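Local coordinates for protein MpaA (PDB 5HXD), which probably hydrolyses the gamma-D-glutamyl-diaminopimelate amide bond of murein tripeptide as a zinc-dependent amidase in peptidoglycan degradation, at residues V153-R167 / L202-I214. Sequence-based numbering, arbitrary orientation.
Sequences VVSFHDPLACIEDPR and LNLHCITAEFPPI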
loop_
_atom_site.group_PDB
_atom_site.type_symbol
_atom_site.label_atom_id
_atom_site.label_comp_id
_atom_site.label_asym_id
_atom_site.label_seq_id
_atom_site.Cartn_x
_atom_site.Cartn_y
_atom_site.Cartn_z
ATOM N N VAL A 153 12.265 -7.568 -17.534
ATOM C CA VAL A 153 11.360 -7.106 -16.494
ATOM C C VAL A 153 11.872 -7.505 -15.116
ATOM O O VAL A 153 12.162 -8.666 -14.891
ATOM C CB VAL A 153 9.921 -7.682 -16.686
ATOM C CG1 VAL A 153 8.930 -7.094 -15.654
ATOM C CG2 VAL A 153 9.417 -7.424 -18.094
ATOM N N VAL A 154 11.983 -6.548 -14.195
ATOM C CA VAL A 154 12.159 -6.879 -12.780
ATOM C C VAL A 154 10.857 -6.603 -12.013
ATOM O O VAL A 154 10.355 -5.473 -11.996
ATOM C CB VAL A 154 13.313 -6.089 -12.114
ATOM C CG1 VAL A 154 13.287 -6.303 -10.607
ATOM C CG2 VAL A 154 14.666 -6.513 -12.677
ATOM N N SER A 155 10.307 -7.643 -11.395
ATOM C CA SER A 155 9.065 -7.532 -10.636
ATOM C C SER A 155 9.310 -7.766 -9.150
ATOM O O SER A 155 9.695 -8.855 -8.745
ATOM C CB SER A 155 8.037 -8.524 -11.159
ATOM O OG SER A 155 7.034 -8.746 -10.194
ATOM N N PHE A 156 9.090 -6.730 -8.348
ATOM C CA PHE A 156 9.322 -6.788 -6.905
ATOM C C PHE A 156 8.151 -7.359 -6.106
ATOM O O PHE A 156 7.009 -6.990 -6.360
ATOM C CB PHE A 156 9.640 -5.393 -6.389
ATOM C CG PHE A 156 10.969 -4.907 -6.803
ATOM C CD1 PHE A 156 12.063 -5.123 -6.000
ATOM C CD2 PHE A 156 11.135 -4.268 -8.011
ATOM C CE1 PHE A 156 13.307 -4.707 -6.390
ATOM C CE2 PHE A 156 12.374 -3.841 -8.406
ATOM C CZ PHE A 156 13.463 -4.061 -7.590
ATOM N N HIS A 157 8.457 -8.246 -5.147
ATOM C CA HIS A 157 7.462 -8.805 -4.220
ATOM C C HIS A 157 7.900 -8.814 -2.744
ATOM O O HIS A 157 8.969 -8.316 -2.403
ATOM C CB HIS A 157 7.113 -10.240 -4.619
ATOM C CG HIS A 157 6.234 -10.345 -5.822
ATOM N ND1 HIS A 157 6.618 -9.905 -7.070
ATOM C CD2 HIS A 157 4.994 -10.863 -5.976
ATOM C CE1 HIS A 157 5.652 -10.136 -7.937
ATOM N NE2 HIS A 157 4.655 -10.725 -7.300
ATOM N N ASP A 158 7.046 -9.412 -1.901
ATOM C CA ASP A 158 7.271 -9.710 -0.469
ATOM C C ASP A 158 6.930 -11.157 -0.156
ATOM O O ASP A 158 6.040 -11.722 -0.791
ATOM C CB ASP A 158 6.379 -8.862 0.442
ATOM C CG ASP A 158 7.003 -7.580 0.839
ATOM O OD1 ASP A 158 8.185 -7.367 0.501
ATOM O OD2 ASP A 158 6.293 -6.776 1.482
ATOM N N PRO A 159 7.568 -11.746 0.872
ATOM C CA PRO A 159 8.696 -11.245 1.654
ATOM C C PRO A 159 9.815 -12.283 1.691
ATOM O O PRO A 159 10.396 -12.508 2.753
ATOM C CB PRO A 159 8.075 -11.069 3.036
ATOM C CG PRO A 159 7.000 -12.219 3.091
ATOM C CD PRO A 159 6.851 -12.760 1.658
ATOM N N LEU A 160 10.100 -12.904 0.548
ATOM C CA LEU A 160 10.926 -14.102 0.516
ATOM C C LEU A 160 12.425 -13.828 0.471
ATOM O O LEU A 160 13.219 -14.769 0.403
ATOM C CB LEU A 160 10.523 -14.969 -0.668
ATOM C CG LEU A 160 9.053 -15.356 -0.553
ATOM C CD1 LEU A 160 8.684 -16.268 -1.685
ATOM C CD2 LEU A 160 8.754 -16.010 0.803
ATOM N N ALA A 161 12.795 -12.548 0.516
ATOM C CA ALA A 161 14.179 -12.129 0.755
ATOM C C ALA A 161 15.210 -12.756 -0.199
ATOM O O ALA A 161 16.198 -13.354 0.244
ATOM C CB ALA A 161 14.566 -12.425 2.207
ATOM N N CYS A 162 14.997 -12.586 -1.500
ATOM C CA CYS A 162 15.909 -13.157 -2.479
ATOM C C CYS A 162 15.644 -12.642 -3.891
ATOM O O CYS A 162 14.582 -12.079 -4.167
ATOM C CB CYS A 162 15.798 -14.677 -2.468
ATOM S SG CYS A 162 14.168 -15.230 -2.972
ATOM N N ILE A 163 16.621 -12.857 -4.775
ATOM C CA ILE A 163 16.529 -12.509 -6.187
ATOM C C ILE A 163 16.340 -13.770 -7.026
ATOM O O ILE A 163 17.244 -14.604 -7.095
ATOM C CB ILE A 163 17.790 -11.778 -6.677
ATOM C CG1 ILE A 163 18.086 -10.556 -5.811
ATOM C CG2 ILE A 163 17.642 -11.380 -8.147
ATOM C CD1 ILE A 163 17.017 -9.519 -5.854
ATOM N N GLU A 164 15.179 -13.916 -7.665
ATOM C CA GLU A 164 14.907 -15.115 -8.456
ATOM C C GLU A 164 15.173 -14.899 -9.933
ATOM O O GLU A 164 14.295 -14.435 -10.653
ATOM C CB GLU A 164 13.470 -15.557 -8.286
ATOM C CG GLU A 164 13.078 -15.821 -6.869
ATOM C CD GLU A 164 11.599 -16.003 -6.727
ATOM O OE1 GLU A 164 11.038 -16.867 -7.442
ATOM O OE2 GLU A 164 11.003 -15.279 -5.906
ATOM N N ASP A 165 16.377 -15.239 -10.386
ATOM C CA ASP A 165 16.717 -15.102 -11.793
ATOM C C ASP A 165 16.842 -16.467 -12.440
ATOM O O ASP A 165 17.849 -17.152 -12.254
ATOM C CB ASP A 165 18.018 -14.320 -11.968
ATOM C CG ASP A 165 18.242 -13.887 -13.401
ATOM O OD1 ASP A 165 17.631 -14.493 -14.302
ATOM O OD2 ASP A 165 19.021 -12.936 -13.635
ATOM N N PRO A 166 15.821 -16.848 -13.226
ATOM C CA PRO A 166 15.734 -18.126 -13.961
ATOM C C PRO A 166 16.845 -18.295 -14.993
ATOM O O PRO A 166 17.086 -19.411 -15.458
ATOM C CB PRO A 166 14.363 -18.053 -14.651
ATOM C CG PRO A 166 14.047 -16.581 -14.727
ATOM C CD PRO A 166 14.683 -15.952 -13.513
ATOM N N ARG A 167 17.516 -17.203 -15.339
ATOM C CA ARG A 167 18.616 -17.265 -16.296
ATOM C C ARG A 167 19.983 -17.285 -15.623
ATOM O O ARG A 167 20.966 -17.717 -16.235
ATOM C CB ARG A 167 18.541 -16.085 -17.271
ATOM C CG ARG A 167 18.153 -16.501 -18.680
ATOM C CD ARG A 167 16.916 -15.772 -19.204
ATOM N NE ARG A 167 17.270 -14.738 -20.174
ATOM C CZ ARG A 167 16.520 -14.396 -21.215
ATOM N NH1 ARG A 167 15.368 -15.008 -21.434
ATOM N NH2 ARG A 167 16.925 -13.437 -22.037
ATOM N N LEU A 202 6.958 -15.882 -23.806
ATOM C CA LEU A 202 7.246 -14.858 -24.809
ATOM C C LEU A 202 8.753 -14.734 -25.039
ATOM O O LEU A 202 9.207 -13.893 -25.832
ATOM C CB LEU A 202 6.675 -13.499 -24.388
ATOM C CG LEU A 202 5.171 -13.317 -24.546
ATOM C CD1 LEU A 202 4.736 -12.032 -23.879
ATOM C CD2 LEU A 202 4.784 -13.308 -26.014
ATOM N N ASN A 203 9.509 -15.584 -24.342
ATOM C CA ASN A 203 10.968 -15.495 -24.281
ATOM C C ASN A 203 11.443 -14.136 -23.780
ATOM O O ASN A 203 12.516 -13.668 -24.165
ATOM C CB ASN A 203 11.589 -15.796 -25.643
ATOM C CG ASN A 203 11.531 -17.267 -25.991
ATOM O OD1 ASN A 203 10.982 -18.084 -25.235
ATOM N ND2 ASN A 203 12.097 -17.620 -27.139
ATOM N N LEU A 204 10.634 -13.517 -22.913
ATOM C CA LEU A 204 11.004 -12.285 -22.213
ATOM C C LEU A 204 11.642 -12.574 -20.861
ATOM O O LEU A 204 11.083 -13.316 -20.061
ATOM C CB LEU A 204 9.782 -11.394 -22.014
ATOM C CG LEU A 204 10.030 -10.137 -21.175
ATOM C CD1 LEU A 204 11.100 -9.268 -21.827
ATOM C CD2 LEU A 204 8.735 -9.348 -20.971
ATOM N N HIS A 205 12.806 -11.988 -20.603
ATOM C CA HIS A 205 13.504 -12.231 -19.340
ATOM C C HIS A 205 12.827 -11.515 -18.175
ATOM O O HIS A 205 12.865 -10.280 -18.105
ATOM C CB HIS A 205 14.966 -11.790 -19.425
ATOM C CG HIS A 205 15.773 -12.123 -18.205
ATOM N ND1 HIS A 205 16.859 -11.369 -17.804
ATOM C CD2 HIS A 205 15.660 -13.122 -17.299
ATOM C CE1 HIS A 205 17.373 -11.886 -16.703
ATOM N NE2 HIS A 205 16.669 -12.956 -16.377
ATOM N N CYS A 206 12.215 -12.299 -17.276
ATOM C CA CYS A 206 11.618 -11.802 -16.031
ATOM C C CYS A 206 12.434 -12.254 -14.807
ATOM O O CYS A 206 12.873 -13.414 -14.705
ATOM C CB CYS A 206 10.159 -12.269 -15.882
ATOM S SG CYS A 206 9.309 -11.753 -14.312
ATOM N N ILE A 207 12.638 -11.313 -13.891
ATOM C CA ILE A 207 13.341 -11.550 -12.651
ATOM C C ILE A 207 12.422 -11.112 -11.536
ATOM O O ILE A 207 11.978 -9.962 -11.531
ATOM C CB ILE A 207 14.655 -10.741 -12.557
ATOM C CG1 ILE A 207 15.748 -11.331 -13.433
ATOM C CG2 ILE A 207 15.159 -10.690 -11.127
ATOM C CD1 ILE A 207 17.061 -10.558 -13.326
ATOM N N THR A 208 12.119 -11.990 -10.590
ATOM C CA THR A 208 11.396 -11.506 -9.422
ATOM C C THR A 208 12.396 -11.227 -8.296
ATOM O O THR A 208 13.193 -12.088 -7.907
ATOM C CB THR A 208 10.290 -12.482 -8.956
ATOM O OG1 THR A 208 10.848 -13.777 -8.724
ATOM C CG2 THR A 208 9.208 -12.590 -10.013
ATOM N N ALA A 209 12.374 -9.987 -7.825
ATOM C CA ALA A 209 13.180 -9.566 -6.700
ATOM C C ALA A 209 12.316 -9.532 -5.446
ATOM O O ALA A 209 11.520 -8.600 -5.278
ATOM C CB ALA A 209 13.790 -8.192 -6.964
ATOM N N GLU A 210 12.464 -10.525 -4.566
ATOM C CA GLU A 210 11.672 -10.569 -3.324
ATOM C C GLU A 210 12.359 -9.851 -2.165
ATOM O O GLU A 210 13.394 -10.297 -1.670
ATOM C CB GLU A 210 11.385 -12.010 -2.919
ATOM C CG GLU A 210 10.579 -12.781 -3.918
ATOM C CD GLU A 210 9.155 -12.914 -3.494
ATOM O OE1 GLU A 210 8.745 -12.145 -2.601
ATOM O OE2 GLU A 210 8.452 -13.794 -4.037
ATOM N N PHE A 211 11.778 -8.734 -1.743
ATOM C CA PHE A 211 12.227 -8.048 -0.543
ATOM C C PHE A 211 12.159 -8.991 0.647
ATOM O O PHE A 211 11.472 -10.008 0.605
ATOM C CB PHE A 211 11.361 -6.831 -0.266
ATOM C CG PHE A 211 11.938 -5.548 -0.752
ATOM C CD1 PHE A 211 12.930 -5.532 -1.711
ATOM C CD2 PHE A 211 11.481 -4.341 -0.240
ATOM C CE1 PHE A 211 13.456 -4.325 -2.168
ATOM C CE2 PHE A 211 12.004 -3.133 -0.678
ATOM C CZ PHE A 211 12.992 -3.126 -1.647
ATOM N N PRO A 212 12.872 -8.662 1.725
ATOM C CA PRO A 212 12.631 -9.411 2.958
ATOM C C PRO A 212 11.475 -8.756 3.689
ATOM O O PRO A 212 10.970 -7.739 3.199
ATOM C CB PRO A 212 13.942 -9.255 3.715
ATOM C CG PRO A 212 14.409 -7.868 3.313
ATOM C CD PRO A 212 13.953 -7.669 1.875
ATOM N N PRO A 213 11.035 -9.328 4.821
ATOM C CA PRO A 213 10.100 -8.544 5.634
ATOM C C PRO A 213 10.799 -7.279 6.097
ATOM O O PRO A 213 11.880 -7.354 6.678
ATOM C CB PRO A 213 9.776 -9.468 6.798
ATOM C CG PRO A 213 10.039 -10.846 6.263
ATOM C CD PRO A 213 11.220 -10.690 5.351
ATOM N N ILE A 214 10.218 -6.129 5.793
ATOM C CA ILE A 214 10.850 -4.856 6.088
ATOM C C ILE A 214 9.846 -3.710 5.936
ATOM O O ILE A 214 9.025 -3.703 5.018
ATOM C CB ILE A 214 12.064 -4.613 5.173
ATOM C CG1 ILE A 214 12.813 -3.348 5.619
ATOM C CG2 ILE A 214 11.628 -4.565 3.691
ATOM C CD1 ILE A 214 14.000 -2.967 4.757
#
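Glu210 lies among His157, Leu160 and Glu164, on the sheet face it shares with His157 and Glu164. A bend at chi2 (-103°) lays its carboxylate against His157 and Leu160: OE1 lies 3.2 Å from His157 CB, and OE2 lies 3.4 Å from Leu160 CD1, the two side chains running alongside each other. The carboxylate of Glu164 is nearly coplanar with that of Glu210, their OE2 atoms 3.5 Å apart. On the other face, the methyl of Ala209 packs between Phe156 CE1 and Ile163 CD1, at 3.6 and 3.7 Å respectively.

These side chains hang from a central strand and its two neighbours. Strand 206-210 pairs in parallel with 153-157 and antiparallel with 162-164, and Ala161 and Cys162 opposite Glu210 form a G1 beta bulge just after the turn that holds cis-Pro159. At the far end, His205 NE2 donates in its ring plane to Asp165 OD1 (2.8 Å), while Arg167 N reaches the same oxygen from the opposite face, closing an Asx turn. The Arg167 guanidinium lies over His205 CB.

The His157 side chain lies about 3 Å from the bound zinc ion at nearest atoms, next to His49 and Glu52, the other predicted ligands. The ends of neighbouring parallel strands thus bring the zinc-side histidine and the predicted proton donor/acceptor, Glu210, together, consistent with the mixed-sheet catalytic domain of M14 zinc carboxypeptidases.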